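Local atomic coordinates of chitinase (Chromobacterium violaceum, PDB entry 4TXG), a protein that probably binds chitin and hydrolyses its glycosidic bonds as a family 18 glycoside hydrolase. Residues L126-Y140 with R350-Y363. Residues are numbered along the deposited sequence; the frame is centred on the assembly and turned at random.
Sequences LAQTQGVDVPYCAVY and RDRLDRAAAQDGRY
The side chains of T129 and D354 run past one another, pointing opposite ways, and the threonine holds one carboxylate oxygen twice. T129 OG1 donates to D354 OD2 at 2.7 Å, and T129 N reaches the same OD2 at 3.2 Å, the two donors coming from opposite faces of the carboxylate plane. A chi1 of -59° sets OG1 of T129 beside its own backbone N, which lets hydroxyl and N-H face the same oxygen. D354 OD1 takes R350 NE from above the carboxylate plane at 3.0 Å, in a salt bridge within the helix, while R350 NH2 pairs with D390. A water also donates to D354 OD1 and to Y363 OH and bonds Y136 OH, linking the carboxylate to the tyrosines. Next along the helix, R355 meets D351 with NE and NH1, one nitrogen to each carboxylate oxygen, and one face of its guanidinium receives T129 CG2 and V132 CG2. Helix 338-360 belongs to the TIM barrel of the family 18 domain and leads through G361, at positive phi, toward strand 365-371; the loop 126-140, which precedes the first barrel strand, packs along the last turns of this helix, at its C-terminal end. Two residues past G361, Y363 swings its ring in among the loop residues, CG anti to the backbone N (chi1 -173°). V134 CG1 meets the ring edge in plane, 3.4 Å from Y363 CE1. Y140 points its edge at the Y363 face in an offset edge-to-face pair, planes at 73°, whereas Y136 lies obliquely to it. The hydroxyls of Y140 and Y363 both bond D390. P135 sets CD against A357 CB at 3.6 Å, and V139 CG2 packs on Y363 CB.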
ATOM      1  N   LEU A 126      -3.553 -15.919   7.070  1.00  8.58           N
ATOM      2  CA  LEU A 126      -2.824 -16.105   5.808  1.00  9.80           C
ATOM      3  C   LEU A 126      -3.212 -17.425   5.144  1.00 12.25           C
ATOM      4  O   LEU A 126      -3.291 -18.470   5.794  1.00 12.23           O
ATOM      5  CB  LEU A 126      -1.310 -16.055   6.034  1.00  8.23           C
ATOM      6  CG  LEU A 126      -0.400 -16.163   4.794  1.00 10.11           C
ATOM      7  CD1 LEU A 126      -0.506 -14.934   3.900  1.00  8.24           C
ATOM      8  CD2 LEU A 126       1.050 -16.379   5.218  1.00  9.07           C
ATOM      9  N   ALA A 127      -3.465 -17.373   3.841  1.00  8.95           N
ATOM     10  CA  ALA A 127      -3.831 -18.571   3.107  1.00 14.24           C
ATOM     11  C   ALA A 127      -2.597 -19.419   2.819  1.00 21.94           C
ATOM     12  O   ALA A 127      -1.722 -19.004   2.066  1.00 32.08           O
ATOM     13  CB  ALA A 127      -4.529 -18.199   1.810  1.00 16.67           C
ATOM     14  N   GLN A 128      -2.523 -20.606   3.405  1.00 26.07           N
ATOM     15  CA  GLN A 128      -1.391 -21.480   3.110  1.00 29.02           C
ATOM     16  C   GLN A 128      -1.722 -22.445   1.982  1.00 26.71           C
ATOM     17  O   GLN A 128      -2.854 -22.899   1.844  1.00 28.44           O
ATOM     18  CB  GLN A 128      -0.951 -22.273   4.343  1.00 33.87           C
ATOM     19  CG  GLN A 128       0.298 -23.121   4.074  1.00 34.14           C
ATOM     20  CD  GLN A 128       0.496 -24.241   5.068  1.00 35.01           C
ATOM     21  OE1 GLN A 128       0.157 -24.109   6.245  1.00 43.80           O
ATOM     22  NE2 GLN A 128       1.050 -25.359   4.599  1.00 20.53           N
ATOM     23  N   THR A 129      -0.712 -22.746   1.176  1.00 26.77           N
ATOM     24  CA  THR A 129      -0.815 -23.773   0.152  1.00 25.22           C
ATOM     25  C   THR A 129      -0.965 -25.147   0.802  1.00 22.26           C
ATOM     26  O   THR A 129      -0.027 -25.662   1.418  1.00 23.79           O
ATOM     27  CB  THR A 129       0.418 -23.746  -0.769  1.00 26.05           C
ATOM     28  OG1 THR A 129       0.521 -22.451  -1.382  1.00 20.66           O
ATOM     29  CG2 THR A 129       0.311 -24.820  -1.844  1.00 28.58           C
ATOM     30  N   GLN A 130      -2.147 -25.743   0.657  1.00 26.69           N
ATOM     31  CA  GLN A 130      -2.498 -26.975   1.364  1.00 29.78           C
ATOM     32  C   GLN A 130      -1.475 -28.109   1.235  1.00 30.32           C
ATOM     33  O   GLN A 130      -1.090 -28.507   0.135  1.00 31.68           O
ATOM     34  CB  GLN A 130      -3.865 -27.488   0.888  1.00 37.84           C
ATOM     35  CG  GLN A 130      -4.286 -28.807   1.538  1.00 45.82           C
ATOM     36  CD  GLN A 130      -5.553 -29.399   0.935  1.00 53.64           C
ATOM     37  OE1 GLN A 130      -6.666 -29.067   1.346  1.00 58.42           O
ATOM     38  NE2 GLN A 130      -5.386 -30.287  -0.040  1.00 51.63           N
ATOM     39  N   GLY A 131      -1.041 -28.621   2.382  1.00 33.43           N
ATOM     40  CA  GLY A 131      -0.176 -29.782   2.430  1.00 33.17           C
ATOM     41  C   GLY A 131       1.311 -29.497   2.309  1.00 34.05           C
ATOM     42  O   GLY A 131       2.134 -30.321   2.708  1.00 37.45           O
ATOM     43  N   VAL A 132       1.660 -28.347   1.738  1.00 25.55           N
ATOM     44  CA  VAL A 132       3.063 -27.983   1.552  1.00 20.27           C
ATOM     45  C   VAL A 132       3.670 -27.578   2.888  1.00 19.53           C
ATOM     46  O   VAL A 132       3.084 -26.786   3.630  1.00 20.60           O
ATOM     47  CB  VAL A 132       3.215 -26.840   0.521  1.00 19.32           C
ATOM     48  CG1 VAL A 132       4.666 -26.347   0.446  1.00 16.41           C
ATOM     49  CG2 VAL A 132       2.723 -27.308  -0.859  1.00 21.72           C
ATOM     50  N   ASP A 133       4.837 -28.133   3.200  1.00 18.24           N
ATOM     51  CA  ASP A 133       5.506 -27.833   4.462  1.00 18.99           C
ATOM     52  C   ASP A 133       6.208 -26.483   4.386  1.00 15.96           C
ATOM     53  O   ASP A 133       7.430 -26.403   4.318  1.00 16.52           O
ATOM     54  CB  ASP A 133       6.498 -28.941   4.817  1.00 27.44           C
ATOM     55  CG  ASP A 133       7.062 -28.790   6.212  1.00 36.10           C
ATOM     56  OD1 ASP A 133       6.462 -28.045   7.023  1.00 34.18           O
ATOM     57  OD2 ASP A 133       8.106 -29.419   6.496  1.00 41.43           O
ATOM     58  N   VAL A 134       5.412 -25.420   4.389  1.00 14.99           N
ATOM     59  CA  VAL A 134       5.936 -24.063   4.283  1.00 13.97           C
ATOM     60  C   VAL A 134       6.668 -23.698   5.567  1.00 13.34           C
ATOM     61  O   VAL A 134       6.092 -23.790   6.648  1.00 15.07           O
ATOM     62  CB  VAL A 134       4.800 -23.074   4.017  1.00 13.08           C
ATOM     63  CG1 VAL A 134       5.333 -21.659   3.851  1.00 12.01           C
ATOM     64  CG2 VAL A 134       4.004 -23.517   2.793  1.00 16.67           C
ATOM     65  N   PRO A 135       7.939 -23.281   5.452  1.00 14.38           N
ATOM     66  CA  PRO A 135       8.791 -23.053   6.630  1.00 13.99           C
ATOM     67  C   PRO A 135       8.522 -21.725   7.346  1.00 12.22           C
ATOM     68  O   PRO A 135       9.409 -20.880   7.432  1.00 10.78           O
ATOM     69  CB  PRO A 135      10.208 -23.071   6.039  1.00 17.92           C
ATOM     70  CG  PRO A 135      10.024 -22.563   4.645  1.00 18.53           C
ATOM     71  CD  PRO A 135       8.689 -23.124   4.190  1.00 15.25           C
ATOM     72  N   TYR A 136       7.320 -21.560   7.887  1.00 12.59           N
ATOM     73  CA  TYR A 136       6.950 -20.293   8.531  1.00 12.67           C
ATOM     74  C   TYR A 136       7.846 -19.928   9.710  1.00 14.22           C
ATOM     75  O   TYR A 136       8.066 -18.754   9.979  1.00 13.26           O
ATOM     76  CB  TYR A 136       5.509 -20.336   9.026  1.00 11.09           C
ATOM     77  CG  TYR A 136       4.484 -20.341   7.928  1.00 10.21           C
ATOM     78  CD1 TYR A 136       4.362 -19.259   7.056  1.00 10.50           C
ATOM     79  CD2 TYR A 136       3.636 -21.424   7.761  1.00 14.47           C
ATOM     80  CE1 TYR A 136       3.411 -19.266   6.048  1.00 13.00           C
ATOM     81  CE2 TYR A 136       2.702 -21.438   6.759  1.00 15.66           C
ATOM     82  CZ  TYR A 136       2.589 -20.361   5.912  1.00 14.24           C
ATOM     83  OH  TYR A 136       1.637 -20.399   4.921  1.00 18.44           O
ATOM     84  N   CYS A 137       8.344 -20.931  10.421  1.00 16.24           N
ATOM     85  CA  CYS A 137       9.069 -20.660  11.655  1.00 16.44           C
ATOM     86  C   CYS A 137      10.451 -20.074  11.386  1.00 13.63           C
ATOM     87  O   CYS A 137      11.125 -19.621  12.305  1.00 15.62           O
ATOM     88  CB  CYS A 137       9.162 -21.924  12.508  1.00 20.57           C
ATOM     89  SG  CYS A 137       7.600 -22.254  13.383  1.00 87.65           S
ATOM     90  N   ALA A 138      10.845 -20.044  10.119  1.00 12.39           N
ATOM     91  CA  ALA A 138      12.086 -19.384   9.724  1.00 18.54           C
ATOM     92  C   ALA A 138      11.986 -17.854   9.823  1.00 17.15           C
ATOM     93  O   ALA A 138      13.001 -17.172   9.983  1.00 17.77           O
ATOM     94  CB  ALA A 138      12.476 -19.798   8.296  1.00 19.33           C
ATOM     95  N   VAL A 139      10.766 -17.325   9.734  1.00  9.58           N
ATOM     96  CA  VAL A 139      10.541 -15.878   9.666  1.00 10.81           C
ATOM     97  C   VAL A 139       9.531 -15.424  10.727  1.00 11.68           C
ATOM     98  O   VAL A 139       9.544 -14.267  11.162  1.00  9.72           O
ATOM     99  CB  VAL A 139      10.038 -15.464   8.242  1.00 14.71           C
ATOM    100  CG1 VAL A 139       9.467 -14.050   8.210  1.00 16.81           C
ATOM    101  CG2 VAL A 139      11.170 -15.599   7.219  1.00 17.15           C
ATOM    102  N   TYR A 140       8.663 -16.342  11.152  1.00 10.66           N
ATOM    103  CA  TYR A 140       7.600 -16.008  12.095  1.00  9.12           C
ATOM    104  C   TYR A 140       7.730 -16.740  13.426  1.00 11.77           C
ATOM    105  O   TYR A 140       8.338 -17.805  13.515  1.00 12.77           O
ATOM    106  CB  TYR A 140       6.233 -16.318  11.481  1.00  8.46           C
ATOM    107  CG  TYR A 140       5.958 -15.503  10.235  1.00  8.97           C
ATOM    108  CD1 TYR A 140       5.700 -14.143  10.320  1.00  7.70           C
ATOM    109  CD2 TYR A 140       5.967 -16.097   8.972  1.00 10.03           C
ATOM    110  CE1 TYR A 140       5.451 -13.381   9.186  1.00  8.67           C
ATOM    111  CE2 TYR A 140       5.709 -15.342   7.826  1.00  8.78           C
ATOM    112  CZ  TYR A 140       5.463 -13.984   7.941  1.00  7.95           C
ATOM    113  OH  TYR A 140       5.214 -13.223   6.813  1.00 10.41           O
ATOM    114  N   ARG A 350       1.642 -17.131  -4.585  1.00  9.50           N
ATOM    115  CA  ARG A 350       1.647 -17.751  -3.257  1.00 11.65           C
ATOM    116  C   ARG A 350       1.991 -19.232  -3.356  1.00  9.60           C
ATOM    117  O   ARG A 350       2.829 -19.745  -2.614  1.00  8.67           O
ATOM    118  CB  ARG A 350       0.284 -17.566  -2.575  1.00  8.26           C
ATOM    119  CG  ARG A 350       0.138 -18.261  -1.215  1.00  8.87           C
ATOM    120  CD  ARG A 350       0.744 -17.420  -0.084  1.00  9.98           C
ATOM    121  NE  ARG A 350       2.194 -17.573   0.020  1.00 12.31           N
ATOM    122  CZ  ARG A 350       3.005 -16.667   0.563  1.00 14.44           C
ATOM    123  NH1 ARG A 350       4.312 -16.910   0.638  1.00 14.75           N
ATOM    124  NH2 ARG A 350       2.507 -15.518   1.031  1.00 11.07           N
ATOM    125  N   ASP A 351       1.350 -19.909  -4.301  1.00  8.08           N
ATOM    126  CA  ASP A 351       1.596 -21.327  -4.534  1.00 10.84           C
ATOM    127  C   ASP A 351       3.058 -21.590  -4.922  1.00 11.34           C
ATOM    128  O   ASP A 351       3.711 -22.476  -4.359  1.00  8.95           O
ATOM    129  CB  ASP A 351       0.657 -21.848  -5.627  1.00 12.01           C
ATOM    130  CG  ASP A 351       0.872 -23.322  -5.931  1.00 12.30           C
ATOM    131  OD1 ASP A 351       1.804 -23.643  -6.696  1.00 13.15           O
ATOM    132  OD2 ASP A 351       0.111 -24.158  -5.398  1.00 16.35           O
ATOM    133  N   ARG A 352       3.583 -20.824  -5.877  1.00  8.59           N
ATOM    134  CA  ARG A 352       4.935 -21.091  -6.357  1.00  9.11           C
ATOM    135  C   ARG A 352       5.972 -20.761  -5.294  1.00 10.91           C
ATOM    136  O   ARG A 352       6.954 -21.493  -5.125  1.00 10.33           O
ATOM    137  CB  ARG A 352       5.250 -20.299  -7.631  1.00  8.83           C
ATOM    138  CG  ARG A 352       4.357 -20.645  -8.808  1.00 10.81           C
ATOM    139  CD  ARG A 352       4.417 -22.118  -9.190  1.00 15.76           C
ATOM    140  NE  ARG A 352       3.660 -22.328 -10.424  1.00 17.01           N
ATOM    141  CZ  ARG A 352       2.347 -22.536 -10.479  1.00 17.27           C
ATOM    142  NH1 ARG A 352       1.621 -22.595  -9.366  1.00 17.13           N
ATOM    143  NH2 ARG A 352       1.756 -22.690 -11.654  1.00 22.30           N
ATOM    144  N   LEU A 353       5.761 -19.660  -4.578  1.00  9.73           N
ATOM    145  CA  LEU A 353       6.713 -19.281  -3.541  1.00  9.72           C
ATOM    146  C   LEU A 353       6.636 -20.221  -2.332  1.00 10.68           C
ATOM    147  O   LEU A 353       7.664 -20.517  -1.720  1.00 10.59           O
ATOM    148  CB  LEU A 353       6.503 -17.832  -3.115  1.00 11.21           C
ATOM    149  CG  LEU A 353       7.126 -16.822  -4.086  1.00 17.57           C
ATOM    150  CD1 LEU A 353       7.071 -15.438  -3.486  1.00 22.43           C
ATOM    151  CD2 LEU A 353       8.552 -17.193  -4.414  1.00 26.32           C
ATOM    152  N   ASP A 354       5.440 -20.702  -1.992  1.00  9.39           N
ATOM    153  CA  ASP A 354       5.317 -21.684  -0.911  1.00 11.50           C
ATOM    154  C   ASP A 354       6.058 -22.976  -1.252  1.00 10.00           C
ATOM    155  O   ASP A 354       6.761 -23.527  -0.417  1.00 11.26           O
ATOM    156  CB  ASP A 354       3.846 -22.015  -0.606  1.00  9.87           C
ATOM    157  CG  ASP A 354       3.155 -20.938   0.232  1.00 15.54           C
ATOM    158  OD1 ASP A 354       3.826 -19.997   0.691  1.00 14.45           O
ATOM    159  OD2 ASP A 354       1.926 -21.046   0.427  1.00 16.10           O
ATOM    160  N   ARG A 355       5.885 -23.470  -2.476  1.00  9.52           N
ATOM    161  CA  ARG A 355       6.577 -24.690  -2.890  1.00  9.98           C
ATOM    162  C   ARG A 355       8.089 -24.496  -2.926  1.00 10.21           C
ATOM    163  O   ARG A 355       8.837 -25.375  -2.490  1.00 12.56           O
ATOM    164  CB  ARG A 355       6.082 -25.151  -4.257  1.00 10.03           C
ATOM    165  CG  ARG A 355       4.631 -25.577  -4.240  1.00 10.46           C
ATOM    166  CD  ARG A 355       4.157 -26.055  -5.599  1.00 11.24           C
ATOM    167  NE  ARG A 355       2.699 -26.071  -5.632  1.00 12.71           N
ATOM    168  CZ  ARG A 355       1.955 -27.072  -5.184  1.00 14.13           C
ATOM    169  NH1 ARG A 355       0.630 -26.989  -5.242  1.00 11.60           N
ATOM    170  NH2 ARG A 355       2.536 -28.158  -4.682  1.00 16.47           N
ATOM    171  N   ALA A 356       8.537 -23.354  -3.441  1.00 10.11           N
ATOM    172  CA  ALA A 356       9.968 -23.041  -3.480  1.00 10.23           C
ATOM    173  C   ALA A 356      10.549 -22.956  -2.062  1.00 11.59           C
ATOM    174  O   ALA A 356      11.656 -23.431  -1.806  1.00 12.55           O
ATOM    175  CB  ALA A 356      10.214 -21.735  -4.235  1.00 11.20           C
ATOM    176  N   ALA A 357       9.793 -22.353  -1.148  1.00 10.78           N
ATOM    177  CA  ALA A 357      10.224 -22.222   0.242  1.00 11.12           C
ATOM    178  C   ALA A 357      10.402 -23.595   0.889  1.00 13.52           C
ATOM    179  O   ALA A 357      11.366 -23.835   1.612  1.00 11.72           O
ATOM    180  CB  ALA A 357       9.215 -21.385   1.032  1.00  9.80           C
ATOM    181  N   ALA A 358       9.467 -24.498   0.618  1.00 12.16           N
ATOM    182  CA  ALA A 358       9.543 -25.841   1.164  1.00 14.64           C
ATOM    183  C   ALA A 358      10.761 -26.574   0.610  1.00 15.57           C
ATOM    184  O   ALA A 358      11.431 -27.318   1.331  1.00 17.97           O
ATOM    185  CB  ALA A 358       8.265 -26.612   0.861  1.00 13.91           C
ATOM    186  N   GLN A 359      11.050 -26.356  -0.668  1.00 13.25           N
ATOM    187  CA  GLN A 359      12.217 -26.982  -1.294  1.00 14.84           C
ATOM    188  C   GLN A 359      13.530 -26.397  -0.781  1.00 16.19           C
ATOM    189  O   GLN A 359      14.506 -27.123  -0.618  1.00 18.11           O
ATOM    190  CB  GLN A 359      12.158 -26.833  -2.818  1.00 19.82           C
ATOM    191  CG  GLN A 359      10.984 -27.550  -3.463  1.00 29.24           C
ATOM    192  CD  GLN A 359      10.585 -26.949  -4.800  1.00 39.72           C
ATOM    193  OE1 GLN A 359      11.230 -26.026  -5.300  1.00 44.03           O
ATOM    194  NE2 GLN A 359       9.508 -27.470  -5.385  1.00 40.09           N
ATOM    195  N   ASP A 360      13.545 -25.090  -0.535  1.00 15.47           N
ATOM    196  CA  ASP A 360      14.775 -24.366  -0.203  1.00 15.21           C
ATOM    197  C   ASP A 360      15.060 -24.301   1.289  1.00 18.86           C
ATOM    198  O   ASP A 360      16.154 -23.910   1.702  1.00 21.40           O
ATOM    199  CB  ASP A 360      14.718 -22.938  -0.754  1.00 14.83           C
ATOM    200  CG  ASP A 360      14.699 -22.893  -2.269  1.00 16.17           C
ATOM    201  OD1 ASP A 360      14.932 -23.952  -2.898  1.00 19.34           O
ATOM    202  OD2 ASP A 360      14.440 -21.800  -2.826  1.00 14.93           O
ATOM    203  N   GLY A 361      14.066 -24.657   2.096  1.00 18.59           N
ATOM    204  CA  GLY A 361      14.200 -24.582   3.540  1.00 18.47           C
ATOM    205  C   GLY A 361      14.355 -23.169   4.060  1.00 21.16           C
ATOM    206  O   GLY A 361      14.977 -22.951   5.099  1.00 23.94           O
ATOM    207  N   ARG A 362      13.800 -22.197   3.337  1.00 15.77           N
ATOM    208  CA  ARG A 362      13.784 -20.817   3.802  1.00 18.17           C
ATOM    209  C   ARG A 362      12.531 -20.153   3.252  1.00 15.95           C
ATOM    210  O   ARG A 362      12.035 -20.540   2.207  1.00 16.77           O
ATOM    211  CB  ARG A 362      15.047 -20.069   3.374  1.00 23.81           C
ATOM    212  CG  ARG A 362      15.143 -19.778   1.896  1.00 25.34           C
ATOM    213  CD  ARG A 362      14.712 -18.356   1.608  1.00 31.80           C
ATOM    214  NE  ARG A 362      15.841 -17.445   1.432  1.00 38.33           N
ATOM    215  CZ  ARG A 362      15.803 -16.163   1.779  1.00 40.29           C
ATOM    216  NH1 ARG A 362      16.863 -15.381   1.586  1.00 39.43           N
ATOM    217  NH2 ARG A 362      14.695 -15.670   2.330  1.00 32.62           N
ATOM    218  N   TYR A 363      12.012 -19.161   3.957  1.00 13.51           N
ATOM    219  CA  TYR A 363      10.703 -18.620   3.610  1.00 10.77           C
ATOM    220  C   TYR A 363      10.782 -17.445   2.635  1.00 13.32           C
ATOM    221  O   TYR A 363      11.708 -16.627   2.710  1.00 14.86           O
ATOM    222  CB  TYR A 363       9.982 -18.199   4.895  1.00  9.66           C
ATOM    223  CG  TYR A 363       8.563 -17.795   4.654  1.00 12.38           C
ATOM    224  CD1 TYR A 363       7.593 -18.752   4.398  1.00 11.95           C
ATOM    225  CD2 TYR A 363       8.192 -16.460   4.653  1.00  9.96           C
ATOM    226  CE1 TYR A 363       6.290 -18.393   4.164  1.00 13.74           C
ATOM    227  CE2 TYR A 363       6.887 -16.089   4.414  1.00  8.44           C
ATOM    228  CZ  TYR A 363       5.943 -17.062   4.178  1.00  9.50           C
ATOM    229  OH  TYR A 363       4.636 -16.723   3.938  1.00  8.56           O
TER
HETATM  230  O   HOH W   1       2.488 -18.725   2.773  1.00 19.31           O